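Local structure of lambda phage protein with carbohydrate-binding module (Shewanella oneidensis, 2A5Z) at residues V122-P127 with T183-K188; N157-G162 with G174-L179; R196-L201 with L209-S214. The protein is of unknown function but binds magnesium and has a jelly-roll fold with a carbohydrate-binding module, so it may recognise sugars. One frame throughout, in Å; residues are numbered along the deposited sequence.

Interaction 1. Residues V122-P127 with T183-K188; sequences VYFKTP and TWYICK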
# COMPACT_ATOMS: atom_id res chain seq x y z
N VAL C 122 -13.64 15.12 3.09
CA VAL C 122 -13.50 14.37 4.35
C VAL C 122 -14.87 14.06 4.96
O VAL C 122 -15.69 14.96 5.16
CB VAL C 122 -12.66 15.15 5.41
CG1 VAL C 122 -12.54 14.33 6.70
CG2 VAL C 122 -11.27 15.48 4.89
N TYR C 123 -15.10 12.79 5.26
CA TYR C 123 -16.29 12.35 5.96
C TYR C 123 -15.88 12.08 7.39
O TYR C 123 -15.04 11.21 7.66
CB TYR C 123 -16.86 11.08 5.31
CG TYR C 123 -17.34 11.27 3.89
CD1 TYR C 123 -18.70 11.24 3.57
CD2 TYR C 123 -16.43 11.51 2.85
CE1 TYR C 123 -19.15 11.41 2.25
CE2 TYR C 123 -16.86 11.69 1.53
CZ TYR C 123 -18.22 11.65 1.24
OH TYR C 123 -18.64 11.84 -0.06
N PHE C 124 -16.47 12.83 8.32
CA PHE C 124 -16.03 12.83 9.71
C PHE C 124 -17.17 12.93 10.70
O PHE C 124 -18.23 13.49 10.38
CB PHE C 124 -14.99 13.94 9.96
CG PHE C 124 -15.55 15.35 9.87
CD1 PHE C 124 -16.01 16.01 11.01
CD2 PHE C 124 -15.60 16.01 8.65
CE1 PHE C 124 -16.51 17.30 10.93
CE2 PHE C 124 -16.11 17.30 8.56
CZ PHE C 124 -16.56 17.95 9.70
N LYS C 125 -16.94 12.41 11.90
CA LYS C 125 -17.95 12.42 12.96
C LYS C 125 -17.45 13.19 14.16
O LYS C 125 -16.36 12.93 14.68
CB LYS C 125 -18.32 10.98 13.37
CG LYS C 125 -19.53 10.90 14.32
CD LYS C 125 -19.89 9.47 14.69
CE LYS C 125 -21.20 9.45 15.51
NZ LYS C 125 -21.58 8.09 15.98
N THR C 126 -18.26 14.13 14.62
CA THR C 126 -17.96 14.85 15.85
C THR C 126 -17.95 13.89 17.06
O THR C 126 -18.66 12.88 17.05
CB THR C 126 -18.91 16.03 16.08
OG1 THR C 126 -20.27 15.59 15.96
CG2 THR C 126 -18.63 17.13 15.07
N PRO C 127 -17.11 14.18 18.07
CA PRO C 127 -17.07 13.35 19.28
C PRO C 127 -18.40 13.42 20.06
O PRO C 127 -19.24 14.28 19.76
CB PRO C 127 -15.93 13.97 20.10
CG PRO C 127 -15.77 15.35 19.59
CD PRO C 127 -16.15 15.30 18.14
N THR C 183 -22.31 13.44 15.42
CA THR C 183 -22.98 13.72 14.14
C THR C 183 -21.99 13.59 12.99
O THR C 183 -20.85 14.03 13.10
CB THR C 183 -23.62 15.13 14.14
OG1 THR C 183 -24.57 15.21 15.21
CG2 THR C 183 -24.32 15.44 12.80
N TRP C 184 -22.45 13.00 11.89
CA TRP C 184 -21.65 12.85 10.68
C TRP C 184 -21.77 14.07 9.78
O TRP C 184 -22.88 14.54 9.52
CB TRP C 184 -22.08 11.60 9.92
CG TRP C 184 -21.58 10.36 10.56
CD1 TRP C 184 -22.27 9.51 11.38
CD2 TRP C 184 -20.25 9.83 10.46
NE1 TRP C 184 -21.46 8.47 11.78
CE2 TRP C 184 -20.21 8.65 11.23
CE3 TRP C 184 -19.09 10.24 9.78
CZ2 TRP C 184 -19.05 7.87 11.36
CZ3 TRP C 184 -17.94 9.47 9.90
CH2 TRP C 184 -17.93 8.30 10.69
N TYR C 185 -20.62 14.56 9.32
CA TYR C 185 -20.52 15.77 8.50
C TYR C 185 -19.63 15.46 7.30
O TYR C 185 -18.85 14.51 7.33
CB TYR C 185 -19.91 16.93 9.29
CG TYR C 185 -20.78 17.50 10.38
CD1 TYR C 185 -21.84 18.36 10.07
CD2 TYR C 185 -20.56 17.19 11.72
CE1 TYR C 185 -22.67 18.88 11.07
CE2 TYR C 185 -21.38 17.71 12.74
CZ TYR C 185 -22.42 18.56 12.40
OH TYR C 185 -23.23 19.08 13.38
N ILE C 186 -19.75 16.27 6.24
CA ILE C 186 -18.84 16.19 5.10
C ILE C 186 -18.22 17.58 4.91
O ILE C 186 -18.91 18.59 5.06
CB ILE C 186 -19.56 15.72 3.80
CG1 ILE C 186 -20.43 14.48 4.07
CG2 ILE C 186 -18.55 15.45 2.65
CD1 ILE C 186 -21.44 14.15 2.98
N CYS C 187 -16.92 17.64 4.64
CA CYS C 187 -16.28 18.89 4.29
C CYS C 187 -15.48 18.75 3.00
O CYS C 187 -14.70 17.80 2.84
CB CYS C 187 -15.37 19.40 5.42
SG CYS C 187 -14.39 20.88 4.97
N LYS C 188 -15.70 19.69 2.09
CA LYS C 188 -14.88 19.82 0.90
C LYS C 188 -14.01 21.08 1.00
O LYS C 188 -14.50 22.18 1.28
CB LYS C 188 -15.74 19.83 -0.36
CG LYS C 188 -14.96 19.93 -1.67
CD LYS C 188 -15.75 19.34 -2.83
CE LYS C 188 -17.07 20.05 -3.07
NZ LYS C 188 -17.57 19.75 -4.43
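Val122 pairs with Cys187 and Phe124 with Tyr185 as hydrogen-bonded pairs of two neighbouring antiparallel strands in the six-stranded sheet of the jelly roll. The strand axes approach to 4.7 Å and their directions differ by 153°. Four backbone bonds join these pairs, and Thr126 N to Thr183 O (3.0 Å) adds a fifth beyond the end of the strands. There Thr126 OG1 also accepts from Thr183 N, so backbone and side chain of one threonine hold both polar backbone atoms of the other; Thr126 OG1 is hydrogen-bonded to Ser180 O as well. On one face of the sheet, Phe124 CG stands between its backbone N and carbonyl carbon (chi1 67°), which lays the ring against its neighbour: Tyr185 CB sits over the ring face, 3.5 Å from Phe124 CZ and displaced toward the rim, while Cys187 CB meets the edge. This face turns inward, where Phe124 touches Ile155 of the other sheet. The Tyr123, Lys125, Trp184 and Ile186 side chains occupy the other face. Ile186 CG2 is centred over the Tyr123 ring, whose OH bonds to Ala260 O of the second subunit. Trp184 packs beside the magnesium ligand Asp247, and its NE1 is hydrogen-bonded to Glu84, with which Lys125 NZ forms a salt bridge. The extended Lys125 chain crosses the indole, with CB 3.5 Å from the centroid of the Trp184 six-membered ring and CD 3.5 Å from Trp184 NE1.

Interaction 2. Residues N157-G162 with G174-L179; sequences NGNAFG and GSTYAL
Backbone hydrogen bonds account for most of the grip between Gly158-Gly162 and Gly174-Leu179, the two arms of an antiparallel beta hairpin. Ala160 and Tyr177 form a hydrogen-bonded pair, with Ala160 N to Tyr177 O at 2.8 Å and Tyr177 N to Ala160 O at 2.7 Å. Farther out, Leu179 N reaches Gly158 O almost straight, with 172° at the hydrogen, and Gly174 N donates to Gly162 O. One water extends the network by donating to Leu179 O (2.8 Å) and, at a longer 3.3 Å, to Gly158 O; that glycine oxygen thus receives both an amide and a water. Apolar contacts are sparse. Ala160 CB meets Leu179 CD2 at 4.0 Å, and this pair continues onto Ile155 of the adjacent strand. Within its own segment, Leu179 CD2 also lies in plane at the edge of the Tyr177 ring. Near the other end, Phe161 and Thr176 run side by side, with Thr176 CG2 4.0 Å from Phe161 CB; CG2 is placed there by lying anti to the Thr176 carbonyl carbon. With all four direct hydrogen bonds made by main-chain atoms, the pairing probably rests chiefly on the main chain, and side chains add two small, separate apolar contacts.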
# COMPACT_ATOMS: atom_id res chain seq x y z
N ASN C 157 -13.51 23.21 19.67
CA ASN C 157 -14.61 22.86 20.53
C ASN C 157 -15.81 22.50 19.62
O ASN C 157 -15.66 21.72 18.68
CB ASN C 157 -14.89 24.04 21.48
CG ASN C 157 -15.53 23.61 22.79
OD1 ASN C 157 -16.00 22.48 22.94
ND2 ASN C 157 -15.58 24.54 23.74
N GLY C 158 -16.98 23.08 19.86
CA GLY C 158 -18.15 22.76 19.05
C GLY C 158 -18.40 23.70 17.88
O GLY C 158 -19.48 23.67 17.28
N ASN C 159 -17.41 24.53 17.56
CA ASN C 159 -17.56 25.58 16.55
C ASN C 159 -16.71 25.35 15.31
O ASN C 159 -15.50 25.18 15.42
CB ASN C 159 -17.22 26.95 17.15
CG ASN C 159 -18.19 27.37 18.24
OD1 ASN C 159 -19.40 27.24 18.07
ND2 ASN C 159 -17.66 27.88 19.35
N ALA C 160 -17.35 25.35 14.14
CA ALA C 160 -16.65 25.27 12.86
C ALA C 160 -16.61 26.65 12.20
O ALA C 160 -17.58 27.42 12.29
CB ALA C 160 -17.32 24.27 11.94
N PHE C 161 -15.50 26.94 11.52
CA PHE C 161 -15.35 28.20 10.82
C PHE C 161 -14.20 28.09 9.84
O PHE C 161 -13.24 27.36 10.08
CB PHE C 161 -15.09 29.37 11.79
CG PHE C 161 -13.93 29.15 12.74
CD1 PHE C 161 -12.67 29.66 12.44
CD2 PHE C 161 -14.11 28.48 13.93
CE1 PHE C 161 -11.60 29.47 13.32
CE2 PHE C 161 -13.05 28.28 14.82
CZ PHE C 161 -11.79 28.78 14.51
N GLY C 162 -14.32 28.82 8.73
CA GLY C 162 -13.23 28.98 7.80
C GLY C 162 -12.26 29.99 8.40
O GLY C 162 -12.68 30.93 9.09
N GLY C 174 -13.74 33.44 9.38
CA GLY C 174 -15.14 33.53 8.97
C GLY C 174 -16.10 33.43 10.14
O GLY C 174 -15.67 33.28 11.30
N SER C 175 -17.39 33.52 9.85
CA SER C 175 -18.42 33.33 10.87
C SER C 175 -18.43 31.87 11.29
O SER C 175 -17.97 30.99 10.56
CB SER C 175 -19.80 33.75 10.34
OG SER C 175 -20.20 32.91 9.27
N THR C 176 -18.94 31.59 12.48
CA THR C 176 -18.90 30.22 12.97
C THR C 176 -20.22 29.50 12.73
O THR C 176 -21.29 30.10 12.74
CB THR C 176 -18.51 30.13 14.46
OG1 THR C 176 -19.59 30.57 15.28
CG2 THR C 176 -17.26 30.96 14.75
N TYR C 177 -20.12 28.19 12.50
CA TYR C 177 -21.27 27.32 12.46
C TYR C 177 -21.15 26.39 13.67
O TYR C 177 -20.15 25.69 13.81
CB TYR C 177 -21.32 26.55 11.14
CG TYR C 177 -22.50 25.61 11.04
CD1 TYR C 177 -23.72 26.04 10.51
CD2 TYR C 177 -22.41 24.30 11.52
CE1 TYR C 177 -24.81 25.18 10.44
CE2 TYR C 177 -23.50 23.44 11.46
CZ TYR C 177 -24.69 23.88 10.92
OH TYR C 177 -25.76 23.02 10.87
N ALA C 178 -22.16 26.39 14.54
CA ALA C 178 -22.13 25.52 15.73
C ALA C 178 -22.58 24.09 15.40
O ALA C 178 -23.66 23.86 14.86
CB ALA C 178 -22.94 26.12 16.88
N LEU C 179 -21.72 23.13 15.72
CA LEU C 179 -21.95 21.72 15.38
C LEU C 179 -22.67 20.98 16.50
O LEU C 179 -22.79 21.49 17.61
CB LEU C 179 -20.61 21.03 15.09
CG LEU C 179 -19.67 21.65 14.06
CD1 LEU C 179 -18.29 21.03 14.21
CD2 LEU C 179 -20.20 21.51 12.63
O HOH W 1 -21.95 23.45 19.43

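Interaction 3. Residues R196-L201 with L209-S214; sequences RFKVTL and LYSYTS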
# COMPACT_ATOMS: atom_id res chain seq x y z
N ARG C 196 -5.90 30.90 -2.94
CA ARG C 196 -6.96 31.07 -1.97
C ARG C 196 -7.67 29.73 -1.86
O ARG C 196 -7.35 28.80 -2.60
CB ARG C 196 -7.93 32.16 -2.40
CG ARG C 196 -7.33 33.56 -2.45
CD ARG C 196 -8.40 34.63 -2.68
NE ARG C 196 -9.14 34.44 -3.93
CZ ARG C 196 -10.46 34.32 -4.03
NH1 ARG C 196 -11.24 34.39 -2.96
NH2 ARG C 196 -11.01 34.16 -5.22
N PHE C 197 -8.62 29.63 -0.94
CA PHE C 197 -9.38 28.39 -0.76
C PHE C 197 -10.85 28.64 -0.48
O PHE C 197 -11.24 29.72 -0.01
CB PHE C 197 -8.77 27.54 0.36
CG PHE C 197 -8.93 28.13 1.74
CD1 PHE C 197 -10.09 27.91 2.48
CD2 PHE C 197 -7.92 28.92 2.30
CE1 PHE C 197 -10.24 28.46 3.74
CE2 PHE C 197 -8.08 29.45 3.57
CZ PHE C 197 -9.24 29.23 4.29
N LYS C 198 -11.66 27.64 -0.78
CA LYS C 198 -13.05 27.61 -0.37
C LYS C 198 -13.28 26.33 0.41
O LYS C 198 -12.84 25.25 -0.02
CB LYS C 198 -13.97 27.68 -1.59
CG LYS C 198 -15.46 27.63 -1.26
CD LYS C 198 -16.32 28.01 -2.45
CE LYS C 198 -17.75 28.27 -2.00
NZ LYS C 198 -18.53 29.05 -3.00
N VAL C 199 -13.92 26.44 1.57
CA VAL C 199 -14.36 25.26 2.33
C VAL C 199 -15.88 25.23 2.42
O VAL C 199 -16.53 26.27 2.59
CB VAL C 199 -13.76 25.15 3.77
CG1 VAL C 199 -12.31 24.70 3.71
CG2 VAL C 199 -13.91 26.46 4.54
N THR C 200 -16.43 24.03 2.30
CA THR C 200 -17.87 23.84 2.42
C THR C 200 -18.15 22.68 3.35
O THR C 200 -17.59 21.59 3.18
CB THR C 200 -18.53 23.60 1.05
OG1 THR C 200 -18.19 24.67 0.17
CG2 THR C 200 -20.05 23.53 1.18
N LEU C 201 -18.99 22.94 4.35
CA LEU C 201 -19.47 21.91 5.27
C LEU C 201 -20.89 21.47 4.88
O LEU C 201 -21.75 22.30 4.59
CB LEU C 201 -19.44 22.43 6.70
CG LEU C 201 -19.91 21.54 7.85
CD1 LEU C 201 -18.86 20.48 8.22
CD2 LEU C 201 -20.27 22.43 9.04
N LEU C 209 -24.41 23.27 4.57
CA LEU C 209 -24.67 23.86 5.89
C LEU C 209 -23.91 25.17 6.08
O LEU C 209 -24.39 26.08 6.76
CB LEU C 209 -24.26 22.87 7.00
CG LEU C 209 -25.08 21.59 7.18
CD1 LEU C 209 -24.49 20.74 8.32
CD2 LEU C 209 -26.55 21.91 7.44
N TYR C 210 -22.71 25.24 5.50
CA TYR C 210 -21.82 26.36 5.71
C TYR C 210 -20.80 26.39 4.58
O TYR C 210 -20.38 25.34 4.11
CB TYR C 210 -21.10 26.18 7.06
CG TYR C 210 -20.04 27.21 7.38
CD1 TYR C 210 -20.38 28.40 8.02
CD2 TYR C 210 -18.69 26.99 7.05
CE1 TYR C 210 -19.40 29.35 8.32
CE2 TYR C 210 -17.71 27.93 7.35
CZ TYR C 210 -18.07 29.11 7.99
OH TYR C 210 -17.12 30.05 8.30
N SER C 211 -20.40 27.59 4.15
CA SER C 211 -19.22 27.72 3.29
C SER C 211 -18.45 29.01 3.58
O SER C 211 -19.02 30.01 4.02
CB SER C 211 -19.57 27.62 1.80
OG SER C 211 -20.05 28.85 1.31
N TYR C 212 -17.14 28.96 3.32
CA TYR C 212 -16.27 30.12 3.47
C TYR C 212 -15.27 30.14 2.33
O TYR C 212 -14.68 29.11 2.02
CB TYR C 212 -15.52 30.05 4.81
CG TYR C 212 -14.57 31.20 5.05
CD1 TYR C 212 -15.04 32.41 5.54
CD2 TYR C 212 -13.20 31.07 4.79
CE1 TYR C 212 -14.18 33.48 5.76
CE2 TYR C 212 -12.33 32.14 5.01
CZ TYR C 212 -12.84 33.34 5.50
OH TYR C 212 -12.01 34.42 5.74
N THR C 213 -15.11 31.30 1.69
CA THR C 213 -14.06 31.53 0.70
C THR C 213 -13.06 32.55 1.25
O THR C 213 -13.44 33.65 1.66
CB THR C 213 -14.64 32.06 -0.65
OG1 THR C 213 -15.66 31.16 -1.11
CG2 THR C 213 -13.55 32.13 -1.72
N SER C 214 -11.79 32.17 1.27
CA SER C 214 -10.75 33.04 1.83
C SER C 214 -10.52 34.33 1.01
O SER C 214 -10.79 34.38 -0.19
CB SER C 214 -9.44 32.27 2.02
OG SER C 214 -8.75 32.09 0.80
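Leu201 O takes two amide hydrogens, from Leu209 N at 2.8 Å and from Tyr210 N at a longer 3.2 Å: a classic beta bulge in the hairpin that ends the six-stranded antiparallel sheet of the jelly roll. Beyond the bulge the pairing is regular, the strand axes running 175° apart in direction, with Val199 and Tyr212 bonded through both N-H and C=O groups. The inward face carries Val199, Leu201, Tyr210 and Tyr212. Here Val199 CG2 packs on Tyr212 CB, and Phe197 CE1 comes to the edge of the Tyr212 ring. The Tyr212 hydroxyl is hydrogen-bonded to Glu172 of the facing sheet. On the reverse face, the extended Lys198 chain passes Thr213 OG1, its CD at 3.5 Å, in van der Waals contact. The open end of the hairpin is fastened by side chains. Ser214 OG accepts from Phe197 N at 3.0 Å and also bonds to Ala216 O, while Ser214 CB rests over the Phe197 ring face, offset toward the rim. Asp194 forms a salt bridge with Arg196 NE. A bend at chi3 (-60°) swings the guanidinium back, and Arg196 NH1 meets Ser214 O 2.8 Å away, with the oxygen 7° from the guanidinium plane.

How the interactions relate
Interactions 1 and 3 belong to the same sheet and are joined by adjacent strands: Lys188 O accepts a probable hydrogen bond from Thr200 N at 2.9 Å, and Leu201 CD1 lies 3.7 Å from Phe124 CZ. Interaction 2 is nested in the chain between the segments of interaction 1 and belongs to the other sheet. Tyr210 OH bridges it to interaction 3, lying 2.6 Å from Ser175 O and 3.1 Å from Gly162 N. Tyr185 OH, hydrogen-bonded to Ser180 N, packs 3.6 Å from Leu179 CA, linking interactions 1 and 2. The magnesium site adjoins interaction 1, the Trp184 side chain being about 7 Å from the ion at its nearest atoms; interactions 2 and 3 lie away from it.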